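Local coordinates for Glucanase/chitosanase (Paenibacillus fukuinensis, PDB 4ZY9), which is a chitosan-binding CBM32 module of a larger enzyme that probably hydrolyses the glycosidic bonds of chitosan and glucan chains, at residues W49-L54 against A112-M117. The protein carries 1 engineered substitution. Numbering follows the deposited sequence.
Sequences WIYVNL and AKYVRM. Engineered in segment 112-117: M117 (natural residue Val).
Over one face of the W49 indole lies the guanidinium of R116, with NH1 3.9 Å above the ring plane toward the rim and CZ 5.0 Å from the centroid of the five-membered ring, a cation-pi contact with the two planes 49° apart; the broad indole offers the cation a wide pi surface. The H118 ring also meets the indole, nearly parallel to it. The Y51 ring receives R116 CD at its edge and meets the Y114 ring obliquely, CE1 to CD1 3.8 Å. K113 CG sits over one face of Y114. Y51, N53, Y114 and R116 lie on one face of a sheet in a CBM32 beta-sandwich, with W49 and K113 beside them; 49-54 and 114-117 run antiparallel as neighbouring strands. Arginine's long chain, bent at chi3 (72°), spans from the strand to both NH1 over the indole and NH2 on Q78, and W89 adds a second cation-pi partner. With W49 cut back to an alanine, the guanidinium would probably lose one aromatic partner and R116 CD the packing of the indole. Near the other end, N53 CG stands anti to its own nitrogen (chi1 -180°), which lays the amide beside Y114 and K113; OD1 accepts from G55 N, and Y114 OH bonds S83 O. Beta-branched I50, V52 and V115, suited to extended strands, turn to the opposite, interior face, where F133 of the facing sheet packs on I50 and V115. M117, an engineered replacement for the natural valine and present as selenomethionine, also points there, its CB 4.1 Å from I50 CG2. Reciprocal backbone bonds join I50 with M117 and V52 with V115. L54 N to K113 O, 2.8 Å, continues the ladder at the classic bulge that K113 and Y114 form opposite S80. The extended K113 chain carries NZ to S83 O and to a water, 2.8 Å away, which also accepts from N53 ND2.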
ATOM      1  N   TRP A  49      -1.102  -3.945   7.140  1.00  3.94           N
ATOM      2  CA  TRP A  49      -1.718  -3.157   6.011  1.00  3.98           C
ATOM      3  C   TRP A  49      -1.285  -1.752   6.039  1.00  3.61           C
ATOM      4  O   TRP A  49      -0.901  -1.212   7.122  1.00  4.19           O
ATOM      5  CB  TRP A  49      -3.252  -3.361   5.974  1.00  4.31           C
ATOM      6  CG  TRP A  49      -3.976  -2.965   7.224  1.00  4.62           C
ATOM      7  CD1 TRP A  49      -4.445  -3.832   8.177  1.00  5.35           C
ATOM      8  CD2 TRP A  49      -4.235  -1.651   7.709  1.00  5.17           C
ATOM      9  NE1 TRP A  49      -5.016  -3.170   9.195  1.00  6.03           N
ATOM     10  CE2 TRP A  49      -4.968  -1.824   8.965  1.00  5.46           C
ATOM     11  CE3 TRP A  49      -4.032  -0.400   7.225  1.00  5.24           C
ATOM     12  CZ2 TRP A  49      -5.385  -0.733   9.741  1.00  6.18           C
ATOM     13  CZ3 TRP A  49      -4.422   0.721   8.082  1.00  4.68           C
ATOM     14  CH2 TRP A  49      -5.095   0.516   9.263  1.00  5.26           C
ATOM     15  N   ILE A  50      -1.415  -1.071   4.906  1.00  3.70           N
ATOM     16  CA  ILE A  50      -1.185   0.322   4.791  1.00  3.37           C
ATOM     17  C   ILE A  50      -2.127   0.871   3.774  1.00  3.80           C
ATOM     18  O   ILE A  50      -2.298   0.232   2.700  1.00  4.07           O
ATOM     19  CB  ILE A  50       0.296   0.624   4.440  1.00  3.61           C
ATOM     20  CG1 ILE A  50       0.562   2.137   4.337  1.00  4.47           C
ATOM     21  CG2 ILE A  50       0.755  -0.118   3.183  1.00  3.58           C
ATOM     22  CD1 ILE A  50       2.007   2.442   4.411  1.00  5.10           C
ATOM     23  N   TYR A  51      -2.745   2.006   3.995  1.00  4.08           N
ATOM     24  CA  TYR A  51      -3.557   2.649   3.007  1.00  4.08           C
ATOM     25  C   TYR A  51      -3.235   4.105   2.899  1.00  3.78           C
ATOM     26  O   TYR A  51      -2.632   4.727   3.826  1.00  5.16           O
ATOM     27  CB  TYR A  51      -5.110   2.483   3.173  1.00  4.35           C
ATOM     28  CG  TYR A  51      -5.750   3.132   4.361  1.00  4.96           C
ATOM     29  CD1 TYR A  51      -6.019   4.490   4.413  1.00  5.44           C
ATOM     30  CD2 TYR A  51      -6.162   2.399   5.423  1.00  5.21           C
ATOM     31  CE1 TYR A  51      -6.698   5.048   5.498  1.00  5.63           C
ATOM     32  CE2 TYR A  51      -6.854   2.971   6.517  1.00  6.10           C
ATOM     33  CZ  TYR A  51      -7.075   4.273   6.485  1.00  5.39           C
ATOM     34  OH  TYR A  51      -7.777   4.834   7.575  1.00  7.21           O
ATOM     35  N   VAL A  52      -3.575   4.716   1.775  1.00  4.51           N
ATOM     36  CA  VAL A  52      -3.461   6.140   1.474  1.00  4.57           C
ATOM     37  C   VAL A  52      -4.813   6.729   1.264  1.00  4.53           C
ATOM     38  O   VAL A  52      -5.673   6.133   0.657  1.00  4.84           O
ATOM     39  CB  VAL A  52      -2.503   6.401   0.301  1.00  5.05           C
ATOM     40  CG1 VAL A  52      -2.952   5.771  -0.974  1.00  5.46           C
ATOM     41  CG2 VAL A  52      -2.197   7.863   0.162  1.00  5.50           C
ATOM     42  N   ASN A  53      -4.989   7.987   1.775  1.00  4.76           N
ATOM     43  CA  ASN A  53      -6.161   8.824   1.531  1.00  4.75           C
ATOM     44  C   ASN A  53      -5.826   9.713   0.392  1.00  6.10           C
ATOM     45  O   ASN A  53      -4.973  10.636   0.557  1.00  6.42           O
ATOM     46  CB  ASN A  53      -6.448   9.585   2.838  1.00  5.14           C
ATOM     47  CG  ASN A  53      -7.663  10.489   2.710  1.00  5.91           C
ATOM     48  OD1 ASN A  53      -8.108  10.802   1.643  1.00  7.63           O
ATOM     49  ND2 ASN A  53      -8.156  10.966   3.849  1.00  7.24           N
ATOM     50  N   LEU A  54      -6.387   9.499  -0.757  1.00  5.97           N
ATOM     51  CA  LEU A  54      -6.137  10.351  -1.910  1.00  6.58           C
ATOM     52  C   LEU A  54      -6.672  11.779  -1.815  1.00  7.63           C
ATOM     53  O   LEU A  54      -6.363  12.627  -2.673  1.00  8.78           O
ATOM     54  CB  LEU A  54      -6.635   9.644  -3.178  1.00  6.22           C
ATOM     55  CG  LEU A  54      -6.126   8.269  -3.489  1.00  5.90           C
ATOM     56  CD1 LEU A  54      -6.788   7.742  -4.671  1.00  6.59           C
ATOM     57  CD2 LEU A  54      -4.603   8.289  -3.628  1.00  6.56           C
ATOM     58  N   ALA A 112     -12.039   5.630  -6.077  1.00  5.24           N
ATOM     59  CA  ALA A 112     -11.599   5.385  -4.676  1.00  5.77           C
ATOM     60  C   ALA A 112     -11.083   6.641  -4.058  1.00  5.08           C
ATOM     61  O   ALA A 112     -10.474   7.473  -4.709  1.00  5.48           O
ATOM     62  CB  ALA A 112     -10.473   4.332  -4.684  1.00  7.43           C
ATOM     63  N   LYS A 113     -11.369   6.768  -2.778  1.00  4.88           N
ATOM     64  CA  LYS A 113     -10.714   7.741  -1.920  1.00  4.90           C
ATOM     65  C   LYS A 113      -9.551   7.088  -1.199  1.00  4.37           C
ATOM     66  O   LYS A 113      -8.562   7.792  -0.848  1.00  5.42           O
ATOM     67  CB  LYS A 113     -11.701   8.353  -0.939  1.00  6.34           C
ATOM     68  CG  LYS A 113     -11.091   9.422  -0.059  1.00  6.49           C
ATOM     69  CD  LYS A 113     -12.106  10.100   0.824  1.00  7.79           C
ATOM     70  CE  LYS A 113     -11.445  11.073   1.750  1.00  8.91           C
ATOM     71  NZ  LYS A 113     -12.406  11.722   2.679  1.00 10.51           N
ATOM     72  N   TYR A 114      -9.607   5.818  -0.920  1.00  4.22           N
ATOM     73  CA  TYR A 114      -8.567   5.098  -0.199  1.00  4.02           C
ATOM     74  C   TYR A 114      -8.080   3.881  -0.932  1.00  4.10           C
ATOM     75  O   TYR A 114      -8.922   3.166  -1.517  1.00  4.66           O
ATOM     76  CB  TYR A 114      -9.038   4.673   1.203  1.00  4.90           C
ATOM     77  CG  TYR A 114      -9.638   5.745   2.047  1.00  5.30           C
ATOM     78  CD1 TYR A 114      -8.874   6.591   2.817  1.00  5.24           C
ATOM     79  CD2 TYR A 114     -11.008   5.986   2.016  1.00  6.25           C
ATOM     80  CE1 TYR A 114      -9.425   7.589   3.637  1.00  6.14           C
ATOM     81  CE2 TYR A 114     -11.591   7.024   2.819  1.00  6.32           C
ATOM     82  CZ  TYR A 114     -10.785   7.732   3.607  1.00  6.77           C
ATOM     83  OH  TYR A 114     -11.360   8.780   4.349  1.00  8.28           O
ATOM     84  N   VAL A 115      -6.782   3.620  -0.898  1.00  3.64           N
ATOM     85  CA  VAL A 115      -6.216   2.471  -1.596  1.00  3.51           C
ATOM     86  C   VAL A 115      -5.310   1.747  -0.588  1.00  3.59           C
ATOM     87  O   VAL A 115      -4.463   2.444   0.044  1.00  4.05           O
ATOM     88  CB  VAL A 115      -5.425   2.906  -2.847  1.00  4.17           C
ATOM     89  CG1 VAL A 115      -4.861   1.668  -3.554  1.00  4.74           C
ATOM     90  CG2 VAL A 115      -6.306   3.704  -3.743  1.00  4.51           C
ATOM     91  N   ARG A 116      -5.504   0.471  -0.384  1.00  3.78           N
ATOM     92  CA  ARG A 116      -4.851  -0.296   0.632  1.00  3.53           C
ATOM     93  C   ARG A 116      -4.058  -1.458   0.073  1.00  3.77           C
ATOM     94  O   ARG A 116      -4.552  -2.153  -0.823  1.00  4.66           O
ATOM     95  CB  ARG A 116      -5.890  -0.872   1.602  1.00  4.88           C
ATOM     96  CG  ARG A 116      -5.340  -1.567   2.846  1.00  4.81           C
ATOM     97  CD  ARG A 116      -6.275  -1.708   4.045  1.00  6.17           C
ATOM     98  NE  ARG A 116      -7.326  -2.697   3.800  1.00  7.27           N
ATOM     99  CZ  ARG A 116      -8.001  -3.337   4.784  1.00  8.32           C
ATOM    100  NH1 ARG A 116      -7.765  -3.005   6.038  1.00  9.94           N
ATOM    101  NH2 ARG A 116      -8.849  -4.262   4.474  1.00  9.05           N
HETATM  102  N   MSE A 117      -2.920  -1.694   0.635  1.00  3.39           N
HETATM  103  CA  MSE A 117      -2.171  -2.978   0.501  1.00  3.50           C
HETATM  104  C   MSE A 117      -2.393  -3.727   1.782  1.00  3.03           C
HETATM  105  O   MSE A 117      -2.052  -3.197   2.880  1.00  3.68           O
HETATM  106  CB  MSE A 117      -0.711  -2.699   0.317  1.00  4.01           C
HETATM  107  CG  MSE A 117       0.140  -3.913  -0.071  1.00  5.17           C
HETATM  108 SE   MSE A 117       0.354  -5.283   1.386  1.00  7.53          SE
HETATM  109  CE  MSE A 117       1.206  -4.205   2.748  1.00  6.46           C
TER
HETATM  110  O   HOH W   1     -10.365  12.938   4.148  1.00 20.96           O